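Local coordinates for uncharacterized protein (Archaeoglobus fulgidus, PDB 3LOT), which probably cleaves beta-keto acids such as 3-keto-5-aminohexanoate as a zinc-dependent enzyme of the BKACE family, at residues Asp80-Val85 with Glu299-Leu304. Sequence-based numbering, arbitrary orientation.
Sequences DVVINV and EVREIL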
ATOM      1  N   ASP D  80     -20.696 -16.053 -31.822  1.00 14.54           N
ATOM      2  CA  ASP D  80     -21.489 -15.774 -30.615  1.00 14.83           C
ATOM      3  C   ASP D  80     -20.749 -14.898 -29.586  1.00 14.17           C
ATOM      4  O   ASP D  80     -21.232 -14.671 -28.486  1.00 12.98           O
ATOM      5  CB  ASP D  80     -22.051 -17.063 -29.970  1.00 16.36           C
ATOM      6  CG  ASP D  80     -20.999 -17.958 -29.360  1.00 18.76           C
ATOM      7  OD1 ASP D  80     -19.808 -17.759 -29.633  1.00 23.68           O
ATOM      8  OD2 ASP D  80     -21.375 -18.902 -28.597  1.00 24.30           O
ATOM      9  N   VAL D  81     -19.572 -14.424 -29.957  1.00 13.06           N
ATOM     10  CA  VAL D  81     -18.809 -13.520 -29.112  1.00 12.96           C
ATOM     11  C   VAL D  81     -19.657 -12.387 -28.560  1.00 13.49           C
ATOM     12  O   VAL D  81     -20.562 -11.878 -29.249  1.00 13.70           O
ATOM     13  CB  VAL D  81     -17.603 -12.920 -29.890  1.00 13.72           C
ATOM     14  CG1 VAL D  81     -18.073 -11.922 -30.955  1.00 11.40           C
ATOM     15  CG2 VAL D  81     -16.586 -12.293 -28.917  1.00 10.60           C
ATOM     16  N   VAL D  82     -19.382 -11.994 -27.310  1.00 13.59           N
ATOM     17  CA  VAL D  82     -20.029 -10.822 -26.730  1.00 12.68           C
ATOM     18  C   VAL D  82     -19.431  -9.549 -27.383  1.00 12.89           C
ATOM     19  O   VAL D  82     -18.212  -9.355 -27.425  1.00 13.09           O
ATOM     20  CB  VAL D  82     -19.919 -10.788 -25.170  1.00 13.35           C
ATOM     21  CG1 VAL D  82     -20.585  -9.537 -24.586  1.00 10.56           C
ATOM     22  CG2 VAL D  82     -20.575 -12.063 -24.543  1.00 11.90           C
ATOM     23  N   ILE D  83     -20.308  -8.732 -27.955  1.00 12.08           N
ATOM     24  CA  ILE D  83     -19.902  -7.538 -28.693  1.00 12.73           C
ATOM     25  C   ILE D  83     -20.104  -6.318 -27.803  1.00 13.05           C
ATOM     26  O   ILE D  83     -21.255  -5.892 -27.507  1.00 12.61           O
ATOM     27  CB  ILE D  83     -20.702  -7.380 -30.015  1.00 13.13           C
ATOM     28  CG1 ILE D  83     -20.543  -8.644 -30.909  1.00 11.71           C
ATOM     29  CG2 ILE D  83     -20.270  -6.063 -30.679  1.00 11.99           C
ATOM     30  CD1 ILE D  83     -21.569  -8.791 -32.051  1.00 10.02           C
ATOM     31  N   ASN D  84     -18.995  -5.826 -27.289  1.00 13.10           N
ATOM     32  CA  ASN D  84     -18.949  -4.651 -26.404  1.00 13.82           C
ATOM     33  C   ASN D  84     -18.664  -3.426 -27.270  1.00 14.16           C
ATOM     34  O   ASN D  84     -17.608  -3.366 -27.911  1.00 15.28           O
ATOM     35  CB  ASN D  84     -17.806  -4.874 -25.389  1.00 14.07           C
ATOM     36  CG  ASN D  84     -17.595  -3.695 -24.411  1.00 15.39           C
ATOM     37  OD1 ASN D  84     -17.666  -2.542 -24.805  1.00 19.33           O
ATOM     38  ND2 ASN D  84     -17.256  -4.002 -23.140  1.00 17.70           N
ATOM     39  N   VAL D  85     -19.565  -2.448 -27.232  0.50 14.06           N
ATOM     40  CA  VAL D  85     -19.459  -1.235 -28.045  0.50 14.00           C
ATOM     41  C   VAL D  85     -18.933  -0.034 -27.226  0.50 13.58           C
ATOM     42  O   VAL D  85     -19.300   0.148 -26.072  0.50 12.76           O
ATOM     43  CB  VAL D  85     -20.845  -0.906 -28.617  0.50 14.24           C
ATOM     44  CG1 VAL D  85     -20.777   0.270 -29.547  0.50 14.24           C
ATOM     45  CG2 VAL D  85     -21.389  -2.135 -29.318  0.50 14.28           C
ATOM     46  N   GLU D 299     -20.235 -18.131 -21.209  1.00 14.15           N
ATOM     47  CA  GLU D 299     -19.708 -17.976 -19.853  1.00 13.38           C
ATOM     48  C   GLU D 299     -19.568 -16.499 -19.471  1.00 12.74           C
ATOM     49  O   GLU D 299     -19.930 -16.100 -18.379  1.00 12.91           O
ATOM     50  CB  GLU D 299     -18.366 -18.720 -19.731  1.00 13.44           C
ATOM     51  CG  GLU D 299     -18.579 -20.211 -19.657  1.00 13.48           C
ATOM     52  CD  GLU D 299     -17.307 -21.059 -19.746  1.00 14.64           C
ATOM     53  OE1 GLU D 299     -16.253 -20.578 -20.187  1.00 16.91           O
ATOM     54  OE2 GLU D 299     -17.366 -22.254 -19.374  1.00 14.58           O
ATOM     55  N   VAL D 300     -19.090 -15.683 -20.408  1.00 12.36           N
ATOM     56  CA  VAL D 300     -19.021 -14.266 -20.205  1.00 11.45           C
ATOM     57  C   VAL D 300     -20.436 -13.726 -19.874  1.00 12.55           C
ATOM     58  O   VAL D 300     -20.646 -12.948 -18.917  1.00 12.81           O
ATOM     59  CB  VAL D 300     -18.423 -13.534 -21.444  1.00 10.90           C
ATOM     60  CG1 VAL D 300     -18.719 -11.995 -21.340  1.00  8.70           C
ATOM     61  CG2 VAL D 300     -16.878 -13.831 -21.570  1.00 10.99           C
ATOM     62  N   ARG D 301     -21.418 -14.128 -20.671  1.00 13.17           N
ATOM     63  CA  ARG D 301     -22.785 -13.694 -20.438  1.00 13.17           C
ATOM     64  C   ARG D 301     -23.279 -14.070 -19.022  1.00 14.40           C
ATOM     65  O   ARG D 301     -23.955 -13.268 -18.360  1.00 15.79           O
ATOM     66  CB  ARG D 301     -23.702 -14.278 -21.520  1.00 13.54           C
ATOM     67  CG  ARG D 301     -23.509 -13.622 -22.870  1.00 11.38           C
ATOM     68  CD  ARG D 301     -24.474 -14.162 -23.971  1.00 11.81           C
ATOM     69  NE  ARG D 301     -24.149 -13.408 -25.176  1.00 13.10           N
ATOM     70  CZ  ARG D 301     -23.300 -13.796 -26.118  1.00 13.63           C
ATOM     71  NH1 ARG D 301     -22.787 -15.010 -26.133  1.00 14.73           N
ATOM     72  NH2 ARG D 301     -23.051 -12.985 -27.124  1.00 13.69           N
ATOM     73  N   GLU D 302     -22.946 -15.266 -18.555  1.00 14.77           N
ATOM     74  CA  GLU D 302     -23.432 -15.731 -17.245  1.00 14.60           C
ATOM     75  C   GLU D 302     -22.653 -15.016 -16.151  1.00 14.46           C
ATOM     76  O   GLU D 302     -23.221 -14.647 -15.118  1.00 13.98           O
ATOM     77  CB  GLU D 302     -23.320 -17.262 -17.134  1.00 14.97           C
ATOM     78  CG  GLU D 302     -23.920 -17.881 -15.855  1.00 16.86           C
ATOM     79  CD  GLU D 302     -23.009 -17.758 -14.621  1.00 18.49           C
ATOM     80  OE1 GLU D 302     -21.768 -17.667 -14.797  1.00 20.25           O
ATOM     81  OE2 GLU D 302     -23.528 -17.724 -13.472  1.00 17.58           O
ATOM     82  N   ILE D 303     -21.359 -14.818 -16.365  1.00 13.51           N
ATOM     83  CA  ILE D 303     -20.534 -14.147 -15.379  1.00 13.49           C
ATOM     84  C   ILE D 303     -20.963 -12.700 -15.192  1.00 12.99           C
ATOM     85  O   ILE D 303     -21.162 -12.283 -14.065  1.00 14.05           O
ATOM     86  CB  ILE D 303     -19.030 -14.185 -15.729  1.00 13.60           C
ATOM     87  CG1 ILE D 303     -18.496 -15.626 -15.627  1.00 14.00           C
ATOM     88  CG2 ILE D 303     -18.257 -13.233 -14.837  1.00 13.56           C
ATOM     89  CD1 ILE D 303     -17.092 -15.815 -16.208  1.00 16.09           C
ATOM     90  N   LEU D 304     -21.169 -11.952 -16.268  1.00 13.09           N
ATOM     91  CA  LEU D 304     -21.567 -10.527 -16.160  1.00 12.89           C
ATOM     92  C   LEU D 304     -23.098 -10.283 -16.142  1.00 13.69           C
ATOM     93  O   LEU D 304     -23.541  -9.142 -15.993  1.00 15.35           O
ATOM     94  CB  LEU D 304     -20.959  -9.765 -17.307  1.00 12.45           C
ATOM     95  CG  LEU D 304     -19.439  -9.913 -17.388  1.00 12.39           C
ATOM     96  CD1 LEU D 304     -18.905  -9.141 -18.610  1.00  9.14           C
ATOM     97  CD2 LEU D 304     -18.825  -9.397 -16.093  1.00 10.23           C
TER
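R301 reaches from helix 297-304 to the backbone of D80, gripping its carbonyl oxygen with both terminal nitrogens. R301 NH1 and NH2 each lie 2.8 Å from D80 O, which sits practically in the guanidinium plane. NH1 approaches D80 O within the carbonyl plane, whereas NH2 stands above it; NH2 also makes a weak bond to V81 O at 3.5 Å. CG of R301 is anti to the carbonyl carbon (chi1 -72°), and the chain stays extended from there to NE, which carries the charged group past V82. V82 CG2 sits over the centre of one guanidinium face, 3.6 Å from R301 CZ, and also touches the arginine's CG. Here the C-terminal helix 297-304 packs against the N-terminal end of strand 82-85, a strand of the TIM-type barrel that runs parallel to 48-54 and 111-115, at the end away from the zinc site. E110 and D298 form salt bridges with R301 NH2 and NH1, which probably offsets the buried charge and helps hold the guanidinium in this rotation. With an alanine here the guanidinium is gone, and D80 O would probably lose both its donors, E110 and D298 their cationic mate, and V82 CG2 the flat group it lies against. V300, the residue before R301 in the helix, adds an apolar contact, its CG1 resting 3.7 Å from V82 CG2, while I111 and L306 also touch V82.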